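Local structure of glutaredoxin 1 (Francisella tularensis subsp. tularensis, 3MSZ) at residues 53-65 with 69-81. The protein binds glutathione and probably acts as a small thiol-disulfide oxidoreductase that reduces protein disulfides. Numbering follows the deposited sequence.
Sequences GKVIFPISTVPQI and DEHIGGFTELKAN. With GSH (glutathione), chain D; CAC (cacodylate ion), chain C.
H71 leans out of strand 70-73 into the loop 53-59. A chi1 of 178°, which sets CG opposite the backbone N, carries its imidazole to V55, whose CG1 lies over one ring face, 3.9 Å from the centroid, in a CH-pi contact. I59 CG2 approaches NE2 of H71 obliquely at 3.6 Å, and that same nitrogen sits over a face of the F57 ring, the two ring planes inclined at 48°. The flat imidazole suits this place, offering a face to the V55 methyl while its NE2 corner meets I59 and F57. F57 CZ also rests 3.7 Å from G73 CA; glycine fits here because F57 and E77 press close and its backbone angles suit few other residues. One water ties K54 O to H71 N. In the hairpin, I65 N donates to G73 O (2.9 Å) and I72 N to I65 O (2.8 Å); two residues, I72 and G73, stand opposite the single I65, as in a classic beta bulge. I65 CD1 meets L78 CD2, and both side chains touch F24 of helix 15-26. Farther out, G74 occupies the N-cap position of helix 75-80, F75 N donates to glutathione O2 (3.1 Å), and P63, after its cis peptide bond, brings CD to the same oxygen. This cis-proline loop and helix start form part of the glutathione site, which includes Y16, in a thioredoxin-type fold.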
loop_
_atom_site.group_PDB
_atom_site.type_symbol
_atom_site.label_atom_id
_atom_site.label_comp_id
_atom_site.label_asym_id
_atom_site.label_seq_id
_atom_site.Cartn_x
_atom_site.Cartn_y
_atom_site.Cartn_z
ATOM N N GLY A 53 4.216 3.805 14.654
ATOM C CA GLY A 53 4.194 2.457 15.182
ATOM C C GLY A 53 3.526 1.456 14.236
ATOM O O GLY A 53 3.487 0.275 14.543
ATOM N N LYS A 54 3.009 1.895 13.090
ATOM C CA LYS A 54 2.198 0.999 12.239
ATOM C C LYS A 54 2.950 0.383 11.050
ATOM O O LYS A 54 2.428 -0.496 10.370
ATOM C CB LYS A 54 0.937 1.710 11.702
ATOM C CG LYS A 54 0.062 2.396 12.751
ATOM C CD LYS A 54 -0.482 1.417 13.787
ATOM C CE LYS A 54 -1.354 2.131 14.835
ATOM N NZ LYS A 54 -2.571 1.342 15.200
ATOM N N VAL A 55 4.158 0.851 10.768
ATOM C CA VAL A 55 4.881 0.320 9.610
ATOM C C VAL A 55 5.960 -0.630 10.092
ATOM O O VAL A 55 6.363 -0.601 11.274
ATOM C CB VAL A 55 5.466 1.435 8.686
ATOM C CG1 VAL A 55 4.337 2.271 8.060
ATOM C CG2 VAL A 55 6.505 2.319 9.432
ATOM N N ILE A 56 6.409 -1.506 9.206
ATOM C CA ILE A 56 7.355 -2.544 9.627
ATOM C C ILE A 56 8.754 -2.232 9.139
ATOM O O ILE A 56 9.716 -2.946 9.448
ATOM C CB ILE A 56 6.896 -3.942 9.156
ATOM C CG1 ILE A 56 6.763 -3.982 7.621
ATOM C CG2 ILE A 56 5.557 -4.259 9.795
ATOM C CD1 ILE A 56 6.307 -5.336 7.057
ATOM N N PHE A 57 8.842 -1.167 8.345
ATOM C CA PHE A 57 10.102 -0.619 7.921
ATOM C C PHE A 57 9.866 0.875 7.600
ATOM O O PHE A 57 8.732 1.311 7.447
ATOM C CB PHE A 57 10.696 -1.411 6.736
ATOM C CG PHE A 57 9.816 -1.437 5.500
ATOM C CD1 PHE A 57 9.059 -2.578 5.180
ATOM C CD2 PHE A 57 9.758 -0.330 4.644
ATOM C CE1 PHE A 57 8.240 -2.610 4.023
ATOM C CE2 PHE A 57 8.969 -0.357 3.474
ATOM C CZ PHE A 57 8.199 -1.490 3.162
ATOM N N PRO A 58 10.934 1.669 7.532
ATOM C CA PRO A 58 10.713 3.110 7.321
ATOM C C PRO A 58 10.370 3.355 5.877
ATOM O O PRO A 58 11.147 2.934 5.016
ATOM C CB PRO A 58 12.075 3.729 7.688
ATOM C CG PRO A 58 13.058 2.652 7.394
ATOM C CD PRO A 58 12.359 1.328 7.686
ATOM N N ILE A 59 9.220 3.968 5.599
ATOM C CA ILE A 59 8.762 4.074 4.215
ATOM C C ILE A 59 9.239 5.367 3.570
ATOM O O ILE A 59 9.409 6.383 4.248
ATOM C CB ILE A 59 7.212 3.983 4.097
ATOM C CG1 ILE A 59 6.531 5.160 4.838
ATOM C CG2 ILE A 59 6.699 2.637 4.648
ATOM C CD1 ILE A 59 4.994 5.335 4.481
ATOM N N SER A 60 9.438 5.339 2.256
ATOM C CA SER A 60 9.861 6.542 1.555
ATOM C C SER A 60 9.483 6.460 0.084
ATOM O O SER A 60 9.973 7.234 -0.732
ATOM C CB SER A 60 11.382 6.728 1.680
ATOM O OG SER A 60 12.040 5.704 0.973
ATOM N N THR A 61 8.606 5.520 -0.241
ATOM C CA THR A 61 8.081 5.377 -1.592
ATOM C C THR A 61 6.602 4.994 -1.512
ATOM O O THR A 61 6.084 4.631 -0.444
ATOM C CB THR A 61 8.838 4.267 -2.367
ATOM O OG1 THR A 61 8.548 2.982 -1.792
ATOM C CG2 THR A 61 10.355 4.506 -2.296
ATOM N N VAL A 62 5.916 5.078 -2.647
ATOM C CA VAL A 62 4.596 4.465 -2.788
ATOM C C VAL A 62 4.723 3.456 -3.911
ATOM O O VAL A 62 5.628 3.561 -4.717
ATOM C CB VAL A 62 3.499 5.492 -3.115
ATOM C CG1 VAL A 62 3.139 6.286 -1.853
ATOM C CG2 VAL A 62 3.987 6.421 -4.237
ATOM N N PRO A 63 3.821 2.466 -3.957
ATOM C CA PRO A 63 2.681 2.309 -3.047
ATOM C C PRO A 63 3.076 1.785 -1.652
ATOM O O PRO A 63 4.126 1.160 -1.488
ATOM C CB PRO A 63 1.825 1.255 -3.770
ATOM C CG PRO A 63 2.858 0.393 -4.408
ATOM C CD PRO A 63 3.938 1.321 -4.886
ATOM N N GLN A 64 2.214 2.053 -0.672
ATOM C CA GLN A 64 2.255 1.401 0.640
ATOM C C GLN A 64 0.898 0.752 0.879
ATOM O O GLN A 64 -0.156 1.408 0.835
ATOM C CB GLN A 64 2.604 2.377 1.787
ATOM C CG GLN A 64 4.043 2.969 1.695
ATOM C CD GLN A 64 5.163 1.914 1.650
ATOM O OE1 GLN A 64 6.222 2.123 1.035
ATOM N NE2 GLN A 64 4.930 0.780 2.283
ATOM N N ILE A 65 0.940 -0.547 1.159
ATOM C CA ILE A 65 -0.255 -1.354 1.280
ATOM C C ILE A 65 -0.449 -1.851 2.717
ATOM O O ILE A 65 0.482 -2.395 3.332
ATOM C CB ILE A 65 -0.138 -2.570 0.337
ATOM C CG1 ILE A 65 0.011 -2.082 -1.110
ATOM C CG2 ILE A 65 -1.346 -3.517 0.524
ATOM C CD1 ILE A 65 0.619 -3.102 -2.035
ATOM N N ASP A 69 -4.964 -3.597 8.743
ATOM C CA ASP A 69 -4.180 -2.729 9.628
ATOM C C ASP A 69 -2.717 -3.166 9.799
ATOM O O ASP A 69 -1.937 -2.532 10.514
ATOM C CB ASP A 69 -4.890 -2.561 10.984
ATOM C CG ASP A 69 -6.287 -1.937 10.837
ATOM O OD1 ASP A 69 -6.417 -0.896 10.139
ATOM O OD2 ASP A 69 -7.254 -2.496 11.411
ATOM N N GLU A 70 -2.345 -4.243 9.127
ATOM C CA GLU A 70 -0.968 -4.665 9.126
ATOM C C GLU A 70 -0.288 -4.111 7.876
ATOM O O GLU A 70 -0.752 -4.319 6.752
ATOM C CB GLU A 70 -0.875 -6.193 9.153
ATOM C CG GLU A 70 -1.231 -6.834 10.502
ATOM C CD GLU A 70 -0.110 -7.729 11.043
ATOM O OE1 GLU A 70 0.694 -8.226 10.221
ATOM O OE2 GLU A 70 -0.033 -7.934 12.284
ATOM N N HIS A 71 0.808 -3.394 8.086
ATOM C CA HIS A 71 1.638 -2.877 6.999
ATOM C C HIS A 71 2.258 -4.044 6.218
ATOM O O HIS A 71 2.977 -4.851 6.782
ATOM C CB HIS A 71 2.732 -2.004 7.615
ATOM C CG HIS A 71 3.701 -1.427 6.628
ATOM N ND1 HIS A 71 3.331 -0.999 5.368
ATOM C CD2 HIS A 71 5.032 -1.186 6.727
ATOM C CE1 HIS A 71 4.392 -0.548 4.726
ATOM N NE2 HIS A 71 5.438 -0.629 5.538
ATOM N N ILE A 72 1.998 -4.136 4.918
ATOM C CA ILE A 72 2.594 -5.201 4.113
ATOM C C ILE A 72 3.889 -4.716 3.459
ATOM O O ILE A 72 4.915 -5.440 3.429
ATOM C CB ILE A 72 1.628 -5.693 2.982
ATOM C CG1 ILE A 72 0.666 -6.747 3.502
ATOM C CG2 ILE A 72 2.416 -6.312 1.826
ATOM C CD1 ILE A 72 -0.125 -6.342 4.722
ATOM N N GLY A 73 3.829 -3.499 2.927
ATOM C CA GLY A 73 4.952 -2.936 2.212
ATOM C C GLY A 73 4.551 -2.445 0.837
ATOM O O GLY A 73 3.407 -2.006 0.629
ATOM N N GLY A 74 5.503 -2.488 -0.093
ATOM C CA GLY A 74 5.251 -2.089 -1.472
ATOM C C GLY A 74 4.820 -3.262 -2.360
ATOM O O GLY A 74 4.360 -4.317 -1.892
ATOM N N PHE A 75 5.021 -3.108 -3.658
ATOM C CA PHE A 75 4.568 -4.138 -4.575
ATOM C C PHE A 75 5.342 -5.477 -4.470
ATOM O O PHE A 75 4.754 -6.551 -4.525
ATOM C CB PHE A 75 4.640 -3.597 -5.994
ATOM C CG PHE A 75 4.116 -4.540 -6.990
ATOM C CD1 PHE A 75 4.956 -5.115 -7.932
ATOM C CD2 PHE A 75 2.780 -4.874 -6.980
ATOM C CE1 PHE A 75 4.447 -6.000 -8.876
ATOM C CE2 PHE A 75 2.274 -5.783 -7.896
ATOM C CZ PHE A 75 3.111 -6.334 -8.849
ATOM N N THR A 76 6.663 -5.396 -4.320
ATOM C CA THR A 76 7.478 -6.575 -4.071
ATOM C C THR A 76 6.948 -7.368 -2.905
ATOM O O THR A 76 6.808 -8.586 -2.999
ATOM C CB THR A 76 8.931 -6.186 -3.804
ATOM O OG1 THR A 76 9.477 -5.655 -5.014
ATOM C CG2 THR A 76 9.771 -7.404 -3.333
ATOM N N GLU A 77 6.626 -6.688 -1.805
ATOM C CA GLU A 77 6.126 -7.411 -0.647
ATOM C C GLU A 77 4.761 -8.003 -0.909
ATOM O O GLU A 77 4.456 -9.098 -0.425
ATOM C CB GLU A 77 6.090 -6.556 0.613
ATOM C CG GLU A 77 7.455 -6.238 1.184
ATOM C CD GLU A 77 8.102 -5.006 0.519
ATOM O OE1 GLU A 77 7.466 -4.372 -0.366
ATOM O OE2 GLU A 77 9.246 -4.667 0.892
ATOM N N LEU A 78 3.925 -7.281 -1.653
ATOM C CA LEU A 78 2.597 -7.791 -1.976
ATOM C C LEU A 78 2.739 -9.127 -2.700
ATOM O O LEU A 78 2.122 -10.122 -2.332
ATOM C CB LEU A 78 1.841 -6.798 -2.858
ATOM C CG LEU A 78 0.421 -7.171 -3.294
ATOM C CD1 LEU A 78 -0.492 -7.338 -2.084
ATOM C CD2 LEU A 78 -0.128 -6.102 -4.248
ATOM N N LYS A 79 3.558 -9.145 -3.733
ATOM C CA LYS A 79 3.713 -10.363 -4.521
ATOM C C LYS A 79 4.319 -11.490 -3.693
ATOM O O LYS A 79 3.907 -12.652 -3.825
ATOM C CB LYS A 79 4.553 -10.092 -5.759
ATOM C CG LYS A 79 3.832 -9.224 -6.767
ATOM C CD LYS A 79 2.491 -9.855 -7.166
ATOM C CE LYS A 79 2.643 -10.701 -8.451
ATOM N NZ LYS A 79 1.902 -11.994 -8.367
ATOM N N ALA A 80 5.294 -11.148 -2.844
ATOM C CA ALA A 80 5.905 -12.142 -1.955
ATOM C C ALA A 80 4.857 -12.831 -1.099
ATOM O O ALA A 80 5.004 -13.993 -0.759
ATOM C CB ALA A 80 6.960 -11.516 -1.064
ATOM N N ASN A 81 3.800 -12.108 -0.746
ATOM C CA ASN A 81 2.743 -12.674 0.079
ATOM C C ASN A 81 1.458 -13.012 -0.666
ATOM O O ASN A 81 0.413 -13.190 -0.029
ATOM C CB ASN A 81 2.410 -11.709 1.208
ATOM C CG ASN A 81 3.568 -11.510 2.142
ATOM O OD1 ASN A 81 3.784 -12.305 3.057
ATOM N ND2 ASN A 81 4.331 -10.449 1.920
HETATM N N1 GSH D . 14.159 -2.517 -3.218
HETATM C CA1 GSH D . 12.822 -2.035 -3.521
HETATM C C1 GSH D . 12.596 -0.579 -3.180
HETATM O O11 GSH D . 12.851 -0.144 -2.030
HETATM O O12 GSH D . 12.131 0.212 -4.053
HETATM C CB1 GSH D . 12.502 -2.137 -5.005
HETATM C CG1 GSH D . 11.032 -1.714 -4.978
HETATM C CD1 GSH D . 10.344 -1.908 -6.269
HETATM O OE1 GSH D . 10.482 -3.127 -6.974
HETATM N N2 GSH D . 9.620 -0.842 -6.586
HETATM C CA2 GSH D . 8.917 -0.192 -5.510
HETATM C C2 GSH D . 7.882 -1.086 -4.919
HETATM O O2 GSH D . 6.676 -0.536 -4.395
HETATM C CB2 GSH D . 8.235 1.043 -6.050
HETATM S SG2 GSH D . 9.239 2.521 -5.770
HETATM N N3 GSH D . 8.178 -2.405 -4.942
HETATM C CA3 GSH D . 8.204 -3.152 -3.710
HETATM C C3 GSH D . 9.018 -2.484 -2.599
HETATM O O31 GSH D . 9.847 -1.562 -2.793
HETATM O O32 GSH D . 8.892 -2.829 -1.416
HETATM AS AS CAC C . 8.154 7.618 -5.697
HETATM O O1 CAC C . 7.622 7.101 -7.268
HETATM O O2 CAC C . 7.719 6.339 -4.625
HETATM C C1 CAC C . 10.102 7.874 -5.674
HETATM C C2 CAC C . 7.239 9.256 -5.145
HETATM O O HOH W 1 1.824 -3.393 10.608
#